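PDB 2EP5: 350aa long hypothetical aspartate-semialdehyde dehydrogenase from Sulfolobus tokodaii, which probably catalyses the NADPH-dependent reduction of malonyl-CoA to malonate semialdehyde and CoA. Local coordinates for residues V33-S38 and Q63-V68. Residues are numbered along the deposited sequence; the frame is centred on the assembly and turned at random.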
ATOM      1  N   VAL A  33     -32.313  -5.481 -19.855  1.00 28.03           N
ATOM      2  CA  VAL A  33     -32.688  -4.672 -21.000  1.00 28.88           C
ATOM      3  C   VAL A  33     -32.629  -3.181 -20.731  1.00 29.15           C
ATOM      4  O   VAL A  33     -32.733  -2.383 -21.661  1.00 28.94           O
ATOM      5  CB  VAL A  33     -34.107  -5.020 -21.480  1.00 29.80           C
ATOM      6  CG1 VAL A  33     -34.196  -6.508 -21.791  1.00 30.32           C
ATOM      7  CG2 VAL A  33     -35.132  -4.623 -20.420  1.00 30.12           C
ATOM      8  N   LYS A  34     -32.463  -2.805 -19.467  1.00 28.96           N
ATOM      9  CA  LYS A  34     -32.398  -1.389 -19.103  1.00 30.20           C
ATOM     10  C   LYS A  34     -31.514  -1.099 -17.896  1.00 30.21           C
ATOM     11  O   LYS A  34     -31.599  -1.761 -16.861  1.00 29.23           O
ATOM     12  CB  LYS A  34     -33.807  -0.833 -18.830  1.00 29.55           C
ATOM     13  CG  LYS A  34     -34.660  -0.647 -20.075  1.00 28.39           C
ATOM     14  CD  LYS A  34     -36.064  -0.206 -19.734  1.00 26.65           C
ATOM     15  CE  LYS A  34     -36.846   0.082 -21.001  1.00 26.04           C
ATOM     16  NZ  LYS A  34     -38.208   0.582 -20.702  1.00 28.85           N
ATOM     17  N   VAL A  35     -30.661  -0.094 -18.050  1.00 29.65           N
ATOM     18  CA  VAL A  35     -29.765   0.322 -16.990  1.00 29.95           C
ATOM     19  C   VAL A  35     -30.038   1.793 -16.765  1.00 30.30           C
ATOM     20  O   VAL A  35     -30.298   2.545 -17.714  1.00 28.96           O
ATOM     21  CB  VAL A  35     -28.278   0.125 -17.371  1.00 28.14           C
ATOM     22  CG1 VAL A  35     -27.959  -1.350 -17.447  1.00 26.13           C
ATOM     23  CG2 VAL A  35     -27.983   0.797 -18.703  1.00 28.71           C
ATOM     24  N   SER A  36     -29.987   2.193 -15.502  1.00 31.36           N
ATOM     25  CA  SER A  36     -30.244   3.566 -15.122  1.00 32.17           C
ATOM     26  C   SER A  36     -29.042   4.143 -14.400  1.00 32.06           C
ATOM     27  O   SER A  36     -28.245   3.412 -13.814  1.00 31.98           O
ATOM     28  CB  SER A  36     -31.481   3.616 -14.219  1.00 34.04           C
ATOM     29  OG  SER A  36     -31.799   4.939 -13.843  1.00 36.42           O
ATOM     30  N   ALA A  37     -28.913   5.463 -14.464  1.00 32.57           N
ATOM     31  CA  ALA A  37     -27.821   6.174 -13.820  1.00 32.12           C
ATOM     32  C   ALA A  37     -28.307   7.591 -13.551  1.00 32.78           C
ATOM     33  O   ALA A  37     -29.509   7.863 -13.628  1.00 33.57           O
ATOM     34  CB  ALA A  37     -26.595   6.197 -14.725  1.00 30.87           C
ATOM     35  N   SER A  38     -27.375   8.488 -13.245  1.00 32.01           N
ATOM     36  CA  SER A  38     -27.717   9.875 -12.961  1.00 31.59           C
ATOM     37  C   SER A  38     -28.393  10.520 -14.173  1.00 30.60           C
ATOM     38  O   SER A  38     -28.161  10.115 -15.316  1.00 27.89           O
ATOM     39  CB  SER A  38     -26.461  10.664 -12.576  1.00 30.84           C
ATOM     40  OG  SER A  38     -25.567  10.758 -13.672  1.00 34.54           O
ATOM     41  N   GLN A  63     -23.070  -2.834 -23.292  1.00 48.60           N
ATOM     42  CA  GLN A  63     -22.395  -1.591 -23.662  1.00 46.72           C
ATOM     43  C   GLN A  63     -23.270  -0.577 -24.391  1.00 45.14           C
ATOM     44  O   GLN A  63     -23.133   0.631 -24.177  1.00 44.57           O
ATOM     45  CB  GLN A  63     -21.152  -1.882 -24.510  1.00 46.60           C
ATOM     46  CG  GLN A  63     -21.418  -2.662 -25.786  1.00 47.46           C
ATOM     47  CD  GLN A  63     -20.213  -2.686 -26.718  1.00 48.75           C
ATOM     48  OE1 GLN A  63     -19.084  -2.934 -26.290  1.00 47.40           O
ATOM     49  NE2 GLN A  63     -20.455  -2.433 -28.001  1.00 48.80           N
ATOM     50  N   ASP A  64     -24.167  -1.055 -25.247  1.00 43.06           N
ATOM     51  CA  ASP A  64     -25.025  -0.143 -25.994  1.00 42.37           C
ATOM     52  C   ASP A  64     -26.385   0.131 -25.356  1.00 41.12           C
ATOM     53  O   ASP A  64     -27.147   0.960 -25.854  1.00 40.26           O
ATOM     54  CB  ASP A  64     -25.206  -0.644 -27.432  1.00 43.43           C
ATOM     55  CG  ASP A  64     -23.936  -0.503 -28.267  1.00 44.21           C
ATOM     56  OD1 ASP A  64     -23.363   0.605 -28.303  1.00 42.80           O
ATOM     57  OD2 ASP A  64     -23.515  -1.499 -28.892  1.00 45.14           O
ATOM     58  N   LEU A  65     -26.687  -0.555 -24.255  1.00 40.34           N
ATOM     59  CA  LEU A  65     -27.954  -0.354 -23.552  1.00 39.88           C
ATOM     60  C   LEU A  65     -28.098   1.127 -23.216  1.00 39.03           C
ATOM     61  O   LEU A  65     -27.200   1.737 -22.633  1.00 38.59           O
ATOM     62  CB  LEU A  65     -27.996  -1.187 -22.265  1.00 40.93           C
ATOM     63  CG  LEU A  65     -27.994  -2.711 -22.426  1.00 41.40           C
ATOM     64  CD1 LEU A  65     -27.966  -3.381 -21.063  1.00 40.68           C
ATOM     65  CD2 LEU A  65     -29.232  -3.139 -23.206  1.00 43.38           C
ATOM     66  N   PRO A  66     -29.238   1.728 -23.578  1.00 39.62           N
ATOM     67  CA  PRO A  66     -29.460   3.151 -23.304  1.00 38.14           C
ATOM     68  C   PRO A  66     -29.743   3.403 -21.829  1.00 35.80           C
ATOM     69  O   PRO A  66     -30.371   2.575 -21.163  1.00 36.84           O
ATOM     70  CB  PRO A  66     -30.656   3.478 -24.188  1.00 39.30           C
ATOM     71  CG  PRO A  66     -31.489   2.222 -24.042  1.00 39.11           C
ATOM     72  CD  PRO A  66     -30.453   1.102 -24.141  1.00 40.34           C
ATOM     73  N   ILE A  67     -29.263   4.537 -21.318  1.00 32.88           N
ATOM     74  CA  ILE A  67     -29.487   4.897 -19.923  1.00 29.43           C
ATOM     75  C   ILE A  67     -30.886   5.513 -19.810  1.00 27.12           C
ATOM     76  O   ILE A  67     -31.237   6.433 -20.546  1.00 25.62           O
ATOM     77  CB  ILE A  67     -28.448   5.936 -19.410  1.00 28.87           C
ATOM     78  CG1 ILE A  67     -27.019   5.407 -19.579  1.00 27.66           C
ATOM     79  CG2 ILE A  67     -28.714   6.247 -17.939  1.00 28.52           C
ATOM     80  CD1 ILE A  67     -26.701   4.192 -18.740  1.00 28.41           C
ATOM     81  N   VAL A  68     -31.687   4.981 -18.896  1.00 24.76           N
ATOM     82  CA  VAL A  68     -33.033   5.485 -18.688  1.00 24.01           C
ATOM     83  C   VAL A  68     -33.136   6.130 -17.309  1.00 23.00           C
ATOM     84  O   VAL A  68     -32.250   5.974 -16.464  1.00 20.56           O
ATOM     85  CB  VAL A  68     -34.074   4.347 -18.804  1.00 23.86           C
ATOM     86  CG1 VAL A  68     -34.033   3.753 -20.210  1.00 22.95           C
ATOM     87  CG2 VAL A  68     -33.789   3.261 -17.770  1.00 20.38           C
TER
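At one edge of the parallel sheet in the Rossmann-type NAD-binding domain, Val35 and Ser36 of strand 30-36 meet Ile67 and Val68 of the short outermost strand 67-68. One backbone hydrogen bond joins the two segments, from Val68 N to Val35 O, 3.0 Å long. The same oxygen receives a CA-H...O contact from Ile67 CA at 3.3 Å. One residue further on, a side chain takes over: Ser36 OG donates to Val68 O at 2.9 Å, tilted 32° from the carbonyl plane. With chi1 at -179°, OG lies anti to its own backbone N and beside its carbonyl carbon, which turns the hydroxyl to the edge strand. Ser36 O is bonded to Ser12 OG, so this residue ties the edge strand to the loop after strand 5-10. Beside Ser36, Lys34 lays its CB by Val68 CG2 at 4.2 Å, while its NZ is hydrogen-bonded to Asp74 O.

On the face bearing Val35 and Ile67 the contact is apolar. Val35 CG2 meets Ile67 CD1 at 3.6 Å, the two side chains crossing at a slant, and Tyr46 of helix 46-49 packs against both. Leu65, in the loop leading into the edge strand, crosses Val35 at about a right angle: Leu65 CB lies by Val35 CG2 and Leu65 CD1 by Val35 CG1, both at 4.1 Å. Ile67 divides its branches between two neighbours: while CD1 reaches Val35, Ile67 CG2 lies against Ala37, 3.6 Å from Ala37 N and 3.8 Å from Ala37 CB.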